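Local coordinates for pirin-like protein (Geobacillus kaustophilus, PDB 2P17) that is of unknown function but binds one iron ion per subunit and belongs to the pirin family, whose members combine two cupin domains, at residues A[88-93]-A[167-172]; A[135-140]-A[159-164]; A[110-115]-A[193-198]; A[63-68]-A[234-239]. All coordinates share one frame; numbering follows the deposited sequence.

Interaction 1. Residues A[88-93]-A[167-172]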
loop_
_atom_site.group_PDB
_atom_site.type_symbol
_atom_site.label_atom_id
_atom_site.label_comp_id
_atom_site.label_asym_id
_atom_site.label_seq_id
_atom_site.Cartn_x
_atom_site.Cartn_y
_atom_site.Cartn_z
ATOM N N VAL A 88 -2.574 6.855 6.979
ATOM C CA VAL A 88 -2.303 6.847 5.538
ATOM C C VAL A 88 -2.659 8.206 4.942
ATOM O O VAL A 88 -3.522 8.914 5.459
ATOM C CB VAL A 88 -3.097 5.688 4.851
ATOM C CG1 VAL A 88 -3.116 5.800 3.321
ATOM C CG2 VAL A 88 -2.522 4.323 5.273
ATOM N N GLN A 89 -1.943 8.602 3.899
ATOM C CA GLN A 89 -2.382 9.727 3.076
ATOM C C GLN A 89 -2.382 9.331 1.606
ATOM O O GLN A 89 -1.557 8.516 1.165
ATOM C CB GLN A 89 -1.529 10.980 3.311
ATOM C CG GLN A 89 -0.071 10.790 2.919
ATOM C CD GLN A 89 0.864 11.893 3.426
ATOM O OE1 GLN A 89 0.437 12.878 4.027
ATOM N NE2 GLN A 89 2.159 11.716 3.172
ATOM N N TRP A 90 -3.298 9.928 0.858
ATOM C CA TRP A 90 -3.498 9.618 -0.548
ATOM C C TRP A 90 -3.388 10.935 -1.303
ATOM O O TRP A 90 -4.248 11.809 -1.164
ATOM C CB TRP A 90 -4.889 9.014 -0.731
ATOM C CG TRP A 90 -5.053 8.151 -1.941
ATOM C CD1 TRP A 90 -5.153 8.559 -3.255
ATOM C CD2 TRP A 90 -5.149 6.727 -1.949
ATOM N NE1 TRP A 90 -5.313 7.458 -4.074
ATOM C CE2 TRP A 90 -5.303 6.323 -3.297
ATOM C CE3 TRP A 90 -5.112 5.741 -0.943
ATOM C CZ2 TRP A 90 -5.413 4.975 -3.665
ATOM C CZ3 TRP A 90 -5.219 4.405 -1.304
ATOM C CH2 TRP A 90 -5.368 4.033 -2.657
HETATM N N MSE A 91 -2.327 11.088 -2.088
HETATM C CA MSE A 91 -2.121 12.345 -2.785
HETATM C C MSE A 91 -2.226 12.118 -4.280
HETATM O O MSE A 91 -1.444 11.371 -4.856
HETATM C CB MSE A 91 -0.770 12.954 -2.431
HETATM C CG MSE A 91 -0.620 14.354 -3.001
HETATM SE SE MSE A 91 1.160 15.116 -2.834
HETATM C CE MSE A 91 1.852 14.049 -1.366
ATOM N N THR A 92 -3.214 12.754 -4.894
ATOM C CA THR A 92 -3.366 12.721 -6.344
ATOM C C THR A 92 -2.591 13.899 -6.916
ATOM O O THR A 92 -2.953 15.052 -6.675
ATOM C CB THR A 92 -4.848 12.818 -6.744
ATOM O OG1 THR A 92 -5.578 11.803 -6.042
ATOM C CG2 THR A 92 -5.033 12.648 -8.252
ATOM N N ALA A 93 -1.532 13.619 -7.670
ATOM C CA ALA A 93 -0.728 14.714 -8.233
ATOM C C ALA A 93 -1.384 15.322 -9.471
ATOM O O ALA A 93 -1.342 16.537 -9.642
ATOM C CB ALA A 93 0.677 14.249 -8.552
ATOM N N VAL A 167 -8.414 0.931 -6.302
ATOM C CA VAL A 167 -7.367 0.283 -5.518
ATOM C C VAL A 167 -7.964 -0.222 -4.212
ATOM O O VAL A 167 -8.642 0.520 -3.488
ATOM C CB VAL A 167 -6.193 1.252 -5.210
ATOM C CG1 VAL A 167 -5.160 0.625 -4.252
ATOM C CG2 VAL A 167 -5.510 1.687 -6.497
ATOM N N THR A 168 -7.716 -1.484 -3.910
ATOM C CA THR A 168 -8.032 -2.034 -2.603
ATOM C C THR A 168 -6.764 -2.052 -1.767
ATOM O O THR A 168 -5.750 -2.614 -2.183
ATOM C CB THR A 168 -8.650 -3.421 -2.736
ATOM O OG1 THR A 168 -9.991 -3.272 -3.231
ATOM C CG2 THR A 168 -8.660 -4.170 -1.395
HETATM N N MSE A 169 -6.821 -1.395 -0.616
HETATM C CA MSE A 169 -5.699 -1.334 0.306
HETATM C C MSE A 169 -6.233 -1.630 1.687
HETATM O O MSE A 169 -7.097 -0.909 2.192
HETATM C CB MSE A 169 -5.027 0.038 0.288
HETATM C CG MSE A 169 -3.866 0.135 1.271
HETATM SE SE MSE A 169 -3.137 1.940 1.231
HETATM C CE MSE A 169 -1.758 1.728 2.592
ATOM N N VAL A 170 -5.759 -2.734 2.258
ATOM C CA VAL A 170 -6.229 -3.168 3.555
ATOM C C VAL A 170 -5.076 -3.501 4.481
ATOM O O VAL A 170 -4.030 -3.994 4.046
ATOM C CB VAL A 170 -7.183 -4.395 3.471
ATOM C CG1 VAL A 170 -8.449 -4.086 2.641
ATOM C CG2 VAL A 170 -6.478 -5.635 2.945
ATOM N N GLU A 171 -5.265 -3.201 5.755
ATOM C CA GLU A 171 -4.322 -3.602 6.784
ATOM C C GLU A 171 -4.916 -4.749 7.594
ATOM O O GLU A 171 -6.011 -4.620 8.146
ATOM C CB GLU A 171 -4.007 -2.416 7.681
ATOM C CG GLU A 171 -3.007 -2.724 8.786
ATOM C CD GLU A 171 -2.812 -1.547 9.691
ATOM O OE1 GLU A 171 -3.784 -0.785 9.854
ATOM O OE2 GLU A 171 -1.706 -1.402 10.246
HETATM N N MSE A 172 -4.189 -5.859 7.662
HETATM C CA MSE A 172 -4.640 -7.017 8.428
HETATM C C MSE A 172 -3.789 -7.204 9.656
HETATM O O MSE A 172 -2.560 -7.162 9.573
HETATM C CB MSE A 172 -4.563 -8.288 7.597
HETATM C CG MSE A 172 -5.343 -8.240 6.332
HETATM SE SE MSE A 172 -5.353 -10.015 5.586
HETATM C CE MSE A 172 -5.765 -9.517 3.880
#

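Interaction 2. Residues A[135-140]-A[159-164]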
loop_
_atom_site.group_PDB
_atom_site.type_symbol
_atom_site.label_atom_id
_atom_site.label_comp_id
_atom_site.label_asym_id
_atom_site.label_seq_id
_atom_site.Cartn_x
_atom_site.Cartn_y
_atom_site.Cartn_z
ATOM N N LYS A 135 -8.106 5.538 12.621
ATOM C CA LYS A 135 -9.313 5.474 13.441
ATOM C C LYS A 135 -10.603 5.767 12.664
ATOM O O LYS A 135 -11.689 5.377 13.096
ATOM C CB LYS A 135 -9.190 6.420 14.644
ATOM C CG LYS A 135 -9.173 7.897 14.255
ATOM N NZ LYS A 135 -10.401 10.243 17.893
ATOM N N ASP A 136 -10.479 6.437 11.520
ATOM C CA ASP A 136 -11.643 6.830 10.725
ATOM C C ASP A 136 -12.020 5.811 9.653
ATOM O O ASP A 136 -13.046 5.965 8.993
ATOM C CB ASP A 136 -11.434 8.206 10.065
ATOM C CG ASP A 136 -11.352 9.347 11.076
ATOM O OD1 ASP A 136 -12.000 9.256 12.145
ATOM O OD2 ASP A 136 -10.646 10.340 10.797
HETATM N N MSE A 137 -11.186 4.784 9.469
HETATM C CA MSE A 137 -11.429 3.793 8.436
HETATM C C MSE A 137 -12.370 2.700 8.910
HETATM O O MSE A 137 -12.346 2.328 10.090
HETATM C CB MSE A 137 -10.116 3.156 7.969
HETATM C CG MSE A 137 -9.135 4.112 7.311
HETATM SE SE MSE A 137 -9.845 5.087 5.766
HETATM C CE MSE A 137 -10.071 6.828 6.622
ATOM N N PRO A 138 -13.194 2.164 7.989
ATOM C CA PRO A 138 -14.046 1.053 8.410
ATOM C C PRO A 138 -13.220 -0.220 8.596
ATOM O O PRO A 138 -12.115 -0.322 8.072
ATOM C CB PRO A 138 -15.058 0.928 7.272
ATOM C CG PRO A 138 -14.327 1.441 6.050
ATOM C CD PRO A 138 -13.385 2.510 6.562
ATOM N N VAL A 139 -13.742 -1.156 9.377
ATOM C CA VAL A 139 -12.997 -2.345 9.738
ATOM C C VAL A 139 -13.904 -3.558 9.678
ATOM O O VAL A 139 -15.043 -3.508 10.160
ATOM C CB VAL A 139 -12.389 -2.195 11.156
ATOM C CG1 VAL A 139 -13.467 -1.903 12.195
ATOM C CG2 VAL A 139 -11.573 -3.416 11.546
ATOM N N ARG A 140 -13.412 -4.623 9.050
ATOM C CA ARG A 140 -13.968 -5.958 9.213
ATOM C C ARG A 140 -13.429 -6.532 10.504
ATOM O O ARG A 140 -12.235 -6.783 10.620
ATOM C CB ARG A 140 -13.504 -6.891 8.094
ATOM C CG ARG A 140 -14.349 -6.936 6.874
ATOM C CD ARG A 140 -13.661 -7.813 5.816
ATOM N NE ARG A 140 -13.686 -9.244 6.114
ATOM C CZ ARG A 140 -12.906 -10.144 5.522
ATOM N NH1 ARG A 140 -12.033 -9.761 4.600
ATOM N NH2 ARG A 140 -12.978 -11.430 5.851
ATOM N N ALA A 159 -14.181 1.491 2.022
ATOM C CA ALA A 159 -13.644 2.762 2.505
ATOM C C ALA A 159 -14.234 3.892 1.652
ATOM O O ALA A 159 -14.502 3.706 0.473
ATOM C CB ALA A 159 -12.132 2.787 2.407
ATOM N N PRO A 160 -14.440 5.074 2.252
ATOM C CA PRO A 160 -14.967 6.175 1.446
ATOM C C PRO A 160 -13.899 6.890 0.611
ATOM O O PRO A 160 -14.216 7.794 -0.161
ATOM C CB PRO A 160 -15.538 7.120 2.505
ATOM C CG PRO A 160 -14.682 6.937 3.643
ATOM C CD PRO A 160 -14.258 5.468 3.658
ATOM N N THR A 161 -12.651 6.461 0.766
ATOM C CA THR A 161 -11.524 7.029 0.050
ATOM C C THR A 161 -11.828 7.176 -1.434
ATOM O O THR A 161 -12.303 6.247 -2.074
ATOM C CB THR A 161 -10.321 6.103 0.242
ATOM O OG1 THR A 161 -10.122 5.906 1.643
ATOM C CG2 THR A 161 -9.047 6.689 -0.390
ATOM N N LYS A 162 -11.579 8.368 -1.968
ATOM C CA LYS A 162 -11.802 8.624 -3.390
ATOM C C LYS A 162 -10.694 7.980 -4.219
ATOM O O LYS A 162 -9.500 8.091 -3.893
ATOM C CB LYS A 162 -11.866 10.123 -3.665
ATOM C CG LYS A 162 -12.929 10.867 -2.862
ATOM C CD LYS A 162 -12.780 12.366 -3.051
ATOM C CE LYS A 162 -13.975 13.121 -2.500
ATOM N NZ LYS A 162 -13.840 14.574 -2.785
ATOM N N ASN A 163 -11.097 7.270 -5.265
ATOM C CA ASN A 163 -10.163 6.607 -6.159
ATOM C C ASN A 163 -10.390 7.101 -7.582
ATOM O O ASN A 163 -11.523 7.406 -7.973
ATOM C CB ASN A 163 -10.368 5.082 -6.167
ATOM C CG ASN A 163 -9.720 4.341 -4.971
ATOM O OD1 ASN A 163 -9.842 3.119 -4.888
ATOM N ND2 ASN A 163 -9.048 5.050 -4.074
ATOM N N ILE A 164 -9.303 7.136 -8.343
ATOM C CA ILE A 164 -9.380 7.221 -9.790
ATOM C C ILE A 164 -9.215 5.783 -10.310
ATOM O O ILE A 164 -10.197 5.160 -10.715
ATOM C CB ILE A 164 -8.354 8.243 -10.335
ATOM C CG1 ILE A 164 -8.787 9.660 -9.917
ATOM C CG2 ILE A 164 -8.252 8.160 -11.846
ATOM C CD1 ILE A 164 -7.723 10.704 -10.013
#

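Interaction 3. Residues A[110-115]-A[193-198]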
loop_
_atom_site.group_PDB
_atom_site.type_symbol
_atom_site.label_atom_id
_atom_site.label_comp_id
_atom_site.label_asym_id
_atom_site.label_seq_id
_atom_site.Cartn_x
_atom_site.Cartn_y
_atom_site.Cartn_z
ATOM N N HIS A 110 9.243 5.723 9.883
ATOM C CA HIS A 110 9.349 4.525 9.067
ATOM C C HIS A 110 8.071 4.471 8.243
ATOM O O HIS A 110 6.986 4.405 8.818
ATOM C CB HIS A 110 9.464 3.304 9.992
ATOM C CG HIS A 110 9.739 2.010 9.293
ATOM N ND1 HIS A 110 9.717 0.802 9.954
ATOM C CD2 HIS A 110 10.035 1.726 8.003
ATOM C CE1 HIS A 110 9.999 -0.171 9.103
ATOM N NE2 HIS A 110 10.195 0.363 7.911
ATOM N N SER A 111 8.199 4.526 6.914
ATOM C CA SER A 111 7.019 4.608 6.039
ATOM C C SER A 111 7.123 3.726 4.806
ATOM O O SER A 111 8.206 3.267 4.429
ATOM C CB SER A 111 6.778 6.059 5.599
ATOM O OG SER A 111 7.883 6.564 4.870
ATOM N N LEU A 112 5.968 3.487 4.195
ATOM C CA LEU A 112 5.890 2.819 2.897
ATOM C C LEU A 112 5.235 3.778 1.924
ATOM O O LEU A 112 4.134 4.253 2.197
ATOM C CB LEU A 112 5.064 1.543 2.996
ATOM C CG LEU A 112 5.768 0.418 3.744
ATOM C CD1 LEU A 112 4.768 -0.603 4.228
ATOM C CD2 LEU A 112 6.832 -0.230 2.843
ATOM N N GLN A 113 5.909 4.070 0.810
ATOM C CA GLN A 113 5.431 5.028 -0.182
ATOM C C GLN A 113 5.127 4.325 -1.500
ATOM O O GLN A 113 6.043 3.851 -2.167
ATOM C CB GLN A 113 6.486 6.115 -0.406
ATOM C CG GLN A 113 6.071 7.201 -1.372
ATOM C CD GLN A 113 5.246 8.276 -0.704
ATOM O OE1 GLN A 113 4.552 8.025 0.281
ATOM N NE2 GLN A 113 5.317 9.483 -1.232
ATOM N N LEU A 114 3.846 4.279 -1.857
ATOM C CA LEU A 114 3.374 3.626 -3.077
ATOM C C LEU A 114 3.074 4.666 -4.149
ATOM O O LEU A 114 2.532 5.727 -3.840
ATOM C CB LEU A 114 2.090 2.857 -2.745
ATOM C CG LEU A 114 1.379 2.135 -3.875
ATOM C CD1 LEU A 114 2.066 0.794 -4.145
ATOM C CD2 LEU A 114 -0.093 1.929 -3.525
ATOM N N TRP A 115 3.453 4.376 -5.392
ATOM C CA TRP A 115 3.009 5.193 -6.526
ATOM C C TRP A 115 1.997 4.428 -7.330
ATOM O O TRP A 115 2.187 3.246 -7.644
ATOM C CB TRP A 115 4.174 5.541 -7.445
ATOM C CG TRP A 115 5.154 6.532 -6.902
ATOM C CD1 TRP A 115 5.253 6.986 -5.615
ATOM C CD2 TRP A 115 6.206 7.165 -7.638
ATOM N NE1 TRP A 115 6.296 7.884 -5.510
ATOM C CE2 TRP A 115 6.897 8.007 -6.738
ATOM C CE3 TRP A 115 6.619 7.113 -8.979
ATOM C CZ2 TRP A 115 7.994 8.793 -7.137
ATOM C CZ3 TRP A 115 7.717 7.890 -9.372
ATOM C CH2 TRP A 115 8.383 8.718 -8.450
ATOM N N TYR A 193 2.578 -6.838 1.705
ATOM C CA TYR A 193 3.863 -6.644 2.353
ATOM C C TYR A 193 3.684 -6.869 3.841
ATOM O O TYR A 193 2.763 -6.317 4.449
ATOM C CB TYR A 193 4.412 -5.232 2.073
ATOM C CG TYR A 193 5.709 -4.980 2.788
ATOM C CD1 TYR A 193 6.886 -5.557 2.338
ATOM C CD2 TYR A 193 5.747 -4.197 3.949
ATOM C CE1 TYR A 193 8.082 -5.341 3.006
ATOM C CE2 TYR A 193 6.942 -3.987 4.639
ATOM C CZ TYR A 193 8.102 -4.560 4.143
ATOM O OH TYR A 193 9.304 -4.369 4.802
ATOM N N ILE A 194 4.558 -7.686 4.437
ATOM C CA ILE A 194 4.388 -8.083 5.819
ATOM C C ILE A 194 5.199 -7.176 6.739
ATOM O O ILE A 194 6.417 -7.072 6.606
ATOM C CB ILE A 194 4.768 -9.572 6.038
ATOM C CG1 ILE A 194 3.916 -10.453 5.126
ATOM C CG2 ILE A 194 4.533 -9.958 7.490
ATOM C CD1 ILE A 194 4.355 -11.909 5.076
ATOM N N LEU A 195 4.499 -6.534 7.674
ATOM C CA LEU A 195 5.125 -5.631 8.634
ATOM C C LEU A 195 5.680 -6.360 9.856
ATOM O O LEU A 195 6.728 -5.974 10.398
ATOM C CB LEU A 195 4.110 -4.576 9.101
ATOM C CG LEU A 195 3.565 -3.658 8.005
ATOM C CD1 LEU A 195 2.329 -2.911 8.498
ATOM C CD2 LEU A 195 4.645 -2.709 7.543
ATOM N N GLU A 196 4.964 -7.388 10.301
ATOM C CA GLU A 196 5.250 -8.053 11.587
ATOM C C GLU A 196 4.796 -9.497 11.485
ATOM O O GLU A 196 3.738 -9.784 10.920
ATOM C CB GLU A 196 4.488 -7.352 12.721
ATOM C CG GLU A 196 4.893 -7.738 14.144
ATOM C CD GLU A 196 3.878 -7.239 15.184
ATOM O OE1 GLU A 196 3.036 -6.367 14.849
ATOM O OE2 GLU A 196 3.916 -7.727 16.334
ATOM N N GLY A 197 5.585 -10.407 12.039
ATOM C CA GLY A 197 5.176 -11.799 12.142
ATOM C C GLY A 197 5.359 -12.619 10.881
ATOM O O GLY A 197 6.208 -12.331 10.034
ATOM N N SER A 198 4.558 -13.671 10.781
ATOM C CA SER A 198 4.673 -14.639 9.701
ATOM C C SER A 198 3.386 -15.425 9.571
ATOM O O SER A 198 2.541 -15.424 10.472
ATOM C CB SER A 198 5.828 -15.613 9.955
ATOM O OG SER A 198 5.638 -16.314 11.169
#

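Interaction 4. Residues A[63-68]-A[234-239]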
loop_
_atom_site.group_PDB
_atom_site.type_symbol
_atom_site.label_atom_id
_atom_site.label_comp_id
_atom_site.label_asym_id
_atom_site.label_seq_id
_atom_site.Cartn_x
_atom_site.Cartn_y
_atom_site.Cartn_z
ATOM N N VAL A 63 0.761 7.174 -2.232
ATOM C CA VAL A 63 0.032 6.723 -1.052
ATOM C C VAL A 63 1.042 6.357 0.005
ATOM O O VAL A 63 1.857 5.454 -0.217
ATOM C CB VAL A 63 -0.848 5.508 -1.367
ATOM C CG1 VAL A 63 -1.651 5.125 -0.129
ATOM C CG2 VAL A 63 -1.826 5.818 -2.511
ATOM N N THR A 64 0.994 7.060 1.141
ATOM C CA THR A 64 1.956 6.840 2.223
ATOM C C THR A 64 1.286 6.132 3.378
ATOM O O THR A 64 0.194 6.519 3.780
ATOM C CB THR A 64 2.491 8.174 2.773
ATOM O OG1 THR A 64 2.833 9.050 1.693
ATOM C CG2 THR A 64 3.724 7.956 3.649
ATOM N N TYR A 65 1.923 5.072 3.878
ATOM C CA TYR A 65 1.528 4.441 5.133
ATOM C C TYR A 65 2.652 4.662 6.139
ATOM O O TYR A 65 3.811 4.342 5.857
ATOM C CB TYR A 65 1.244 2.938 4.946
ATOM C CG TYR A 65 0.984 2.209 6.261
ATOM C CD1 TYR A 65 -0.313 2.034 6.742
ATOM C CD2 TYR A 65 2.039 1.712 7.018
ATOM C CE1 TYR A 65 -0.555 1.382 7.948
ATOM C CE2 TYR A 65 1.815 1.056 8.239
ATOM C CZ TYR A 65 0.520 0.899 8.695
ATOM O OH TYR A 65 0.309 0.251 9.903
ATOM N N VAL A 66 2.320 5.233 7.293
ATOM C CA VAL A 66 3.325 5.456 8.333
ATOM C C VAL A 66 3.348 4.260 9.278
ATOM O O VAL A 66 2.354 3.969 9.953
ATOM C CB VAL A 66 3.072 6.783 9.099
ATOM C CG1 VAL A 66 4.033 6.927 10.260
ATOM C CG2 VAL A 66 3.211 7.963 8.152
ATOM N N ILE A 67 4.470 3.546 9.302
ATOM C CA ILE A 67 4.618 2.404 10.203
ATOM C C ILE A 67 4.850 2.912 11.617
ATOM O O ILE A 67 4.186 2.467 12.565
ATOM C CB ILE A 67 5.766 1.465 9.758
ATOM C CG1 ILE A 67 5.555 0.993 8.313
ATOM C CG2 ILE A 67 5.892 0.267 10.723
ATOM C CD1 ILE A 67 6.767 0.282 7.695
ATOM N N SER A 68 5.783 3.856 11.757
ATOM C CA SER A 68 6.108 4.434 13.048
ATOM C C SER A 68 6.632 5.852 12.865
ATOM O O SER A 68 7.053 6.241 11.765
ATOM C CB SER A 68 7.129 3.569 13.793
ATOM O OG SER A 68 8.358 3.504 13.090
ATOM N N LYS A 234 1.895 -13.685 15.442
ATOM C CA LYS A 234 1.038 -12.491 15.379
ATOM C C LYS A 234 1.425 -11.709 14.127
ATOM O O LYS A 234 2.564 -11.274 13.991
ATOM C CB LYS A 234 1.212 -11.633 16.643
ATOM C CG LYS A 234 0.266 -10.443 16.766
ATOM C CD LYS A 234 -1.183 -10.881 16.839
ATOM N N LEU A 235 0.464 -11.543 13.219
ATOM C CA LEU A 235 0.746 -11.076 11.865
ATOM C C LEU A 235 0.141 -9.703 11.599
ATOM O O LEU A 235 -1.033 -9.474 11.881
ATOM C CB LEU A 235 0.192 -12.096 10.860
ATOM C CG LEU A 235 0.294 -11.896 9.351
ATOM C CD1 LEU A 235 1.739 -11.930 8.891
ATOM C CD2 LEU A 235 -0.476 -12.995 8.652
ATOM N N ARG A 236 0.951 -8.803 11.050
ATOM C CA ARG A 236 0.456 -7.517 10.586
ATOM C C ARG A 236 0.957 -7.303 9.163
ATOM O O ARG A 236 2.139 -7.472 8.899
ATOM C CB ARG A 236 0.917 -6.380 11.499
ATOM C CG ARG A 236 0.248 -5.047 11.200
ATOM C CD ARG A 236 0.513 -4.047 12.323
ATOM N NE ARG A 236 -0.292 -2.838 12.170
ATOM C CZ ARG A 236 -0.617 -2.017 13.167
ATOM N NH1 ARG A 236 -0.222 -2.267 14.418
ATOM N NH2 ARG A 236 -1.349 -0.942 12.916
ATOM N N LEU A 237 0.058 -6.950 8.245
ATOM C CA LEU A 237 0.449 -6.799 6.844
ATOM C C LEU A 237 -0.426 -5.774 6.134
ATOM O O LEU A 237 -1.521 -5.457 6.586
ATOM C CB LEU A 237 0.401 -8.152 6.118
ATOM C CG LEU A 237 -0.967 -8.832 5.963
ATOM C CD1 LEU A 237 -1.799 -8.263 4.812
ATOM C CD2 LEU A 237 -0.763 -10.325 5.768
ATOM N N LEU A 238 0.088 -5.267 5.021
ATOM C CA LEU A 238 -0.674 -4.420 4.107
ATOM C C LEU A 238 -0.858 -5.147 2.789
ATOM O O LEU A 238 0.095 -5.658 2.226
ATOM C CB LEU A 238 0.052 -3.091 3.879
ATOM C CG LEU A 238 0.144 -2.159 5.088
ATOM C CD1 LEU A 238 1.196 -1.102 4.817
ATOM C CD2 LEU A 238 -1.199 -1.538 5.408
ATOM N N LEU A 239 -2.095 -5.190 2.305
ATOM C CA LEU A 239 -2.404 -5.774 1.003
ATOM C C LEU A 239 -2.820 -4.655 0.059
ATOM O O LEU A 239 -3.681 -3.830 0.398
ATOM C CB LEU A 239 -3.529 -6.813 1.126
ATOM C CG LEU A 239 -3.975 -7.602 -0.110
ATOM C CD1 LEU A 239 -4.501 -8.974 0.280
ATOM C CD2 LEU A 239 -5.046 -6.836 -0.900
#

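Interaction 1. Residues A[88-93]-A[167-172]
The indole of Trp90 overlaps Val167 and Met169 at the far end of its six-membered ring. This is packing between the two cupin domains of the pirin fold. Strand 88-92 comes from the N-terminal domain and strand 167-174 from the C-terminal one. The two short segments run almost antiparallel, at 169°, but their axes stay 11.4 Å apart. Side chains therefore fill the interface, and no hydrogen bond crosses it. Trp90 has CG anti to its backbone N (chi1 -156°), and its ring spans toward the other strand. There Trp90 CH2 meets Val167 CG1 at 3.8 Å. Val167 CB lies in the ring plane, so the valine sits at the indole edge. The selenium of Met169, a selenomethionine, approaches obliquely, with Trp90 CZ3 4.1 Å from Met169 SE; this is a Met-aromatic contact. Trp90 is flanked on its own side by Val63 of strand 60-66, and its NE1 makes a weak hydrogen bond to Glu61. With an alanine here, a gap would probably open against Val167, and the Met169 selenium would lose the indole. Two residues earlier on strand 88-92, Val88 meets the extended Met169 chain tip to tip, with Met169 CE 3.8 Å from Val88 CG2.

Interaction 2. Residues A[135-140]-A[159-164]
Pro138 sets its ring against the backbone of Ala159. Its CG is 3.8 Å from Ala159 CA and 4.0 Å from Ala159 N. Its CD turns to two neighbours: Pro138 CD is 4.3 Å from Ala159 CB and 4.2 Å from Pro160 CD. Two proline rings thus come together at their delta carbons, a loose apolar touch near the surface. Met137, a selenomethionine, reaches the same loop by folding. Its CG stands anti to the carbonyl carbon (chi1 -63°), and a kink at the next bond (chi2 -56°) carries the selenium to the loop although the CB does not point there. Met137 SE stops 4.2 Å from Thr161 OG1. That hydroxyl is hydrogen-bonded to the carbonyl of Phe150, so the selenium meets an oxygen that already has a polar partner. The contact joins two connecting pieces of the pirin fold. One leads into strand 139-142. The other lies between the short strand 157-158 and strand 167-174 of the C-terminal cupin domain. Backbone bonds hold both near the same part of the chain: Pro138 pairs with Val149 and Ala159 with Gly152. Farther along the loop, Asn163 ND2 bonds to Lys162 O at 3.1 Å. The donor stands above the carbonyl plane, 51° out of it, and misses the lone pairs. Asn163 ND2 also bonds Ser151 OG, while Asn163 OD1 takes the backbone N-H of Val167.

Interaction 3. Residues A[110-115]-A[193-198]
His110 O, two residues before the Leu112 that packs on Tyr193 and Leu195, accepts the backbone N-H of Ile67. Ile67 and Ser68 both face His110 in a classic beta bulge. The contact itself is apolar. Leu112 has CG anti to its carbonyl carbon (chi1 -72°), and this swings the branched end toward Tyr193. Leu112 CD1 sits 3.7 Å from Tyr193 CD2 and 3.9 Å from Leu195 CD2, so one methyl serves two partners. Leu112 CD1 is also 4.0 Å from Tyr193 CE2. The second methyl follows the tyrosine ring outward, with Leu112 CD2 4.2 Å from Tyr193 CE2. The leucine comes at the ring obliquely. Leu195 and Leu112 run past each other in opposite directions. The CB of Leu195 is not aimed at Leu112, and it is the end of the chain, CD2, that makes the touch. The pairing joins strand 109-117 of the N-terminal cupin domain to strand 189-196 of the C-terminal one, in the buried seam of the two-domain pirin fold. Farther along strand 109-117, the rings of Trp115 and His57, an iron ligand, meet steeply, their planes about 75° apart. The side chain of Leu112 is about 13 Å from the bound iron. No hydrogen bond links the two segments. The fit therefore depends on the shape of the leucine methyls and the tyrosine ring, not on directional bonding.

Interaction 4. Residues A[63-68]-A[234-239]
Tyr65 and Arg236 bring their polar ends together without bonding to each other. Tyr65 OH lies 3.6 Å from Arg236 NH2, and both atoms turn to a third group, the carboxylate of Glu171. Glu171 OE2 is hydrogen-bonded to Tyr65 OH and salt-bridged to Arg236 NH2. One oxygen thus draws in both groups. Arg148 is salt-bridged to Glu171 OE1, and the two arginines together probably stabilise the buried carboxylate. The guanidinium plane stands 64° from the phenol ring. Arg236 reaches this point along an extended chain, with CG anti to the backbone N (chi1 -170°). The site lies in the interface of the two cupin domains, where strand 60-66 of the first faces strand 235-242 of the second. The rest of the contact is hydrophobic. Leu238 lays CD1 over one face of the Tyr65 ring in a CH-pi contact, 3.8 Å from the centroid and 19° off the normal. The methyl is shifted toward the CB side, and its closest ring atom is Tyr65 CG, 3.6 Å from Leu238 CD1. The other methyl, Leu238 CD2, lies 3.9 Å from Tyr65 CE1. A phenylalanine in place of Tyr65 would probably cost Glu171 OE2 its hydroxyl partner. Ile67 CG1 lies at the ring edge, in its plane.

From the N terminus, segment 63-68 comes first, and its partner 234-239 is the last to arrive. Interaction 4 therefore closes the widest loop, with the other three nested inside it. Segments 88-93 and 110-115 follow. Interaction 2 then closes the shortest loop, between 135-140 and 159-164, within those of interactions 1 and 3. Segment 167-172 completes interaction 1 and 193-198 completes interaction 3, so these two cross along the chain. Interactions 1, 3 and 4 tie the N-terminal cupin domain to the C-terminal one through neighbouring strands on each side. Interaction 2 joins connecting loops beside the same seam and touches interaction 1, where Asn163 packs on Trp90.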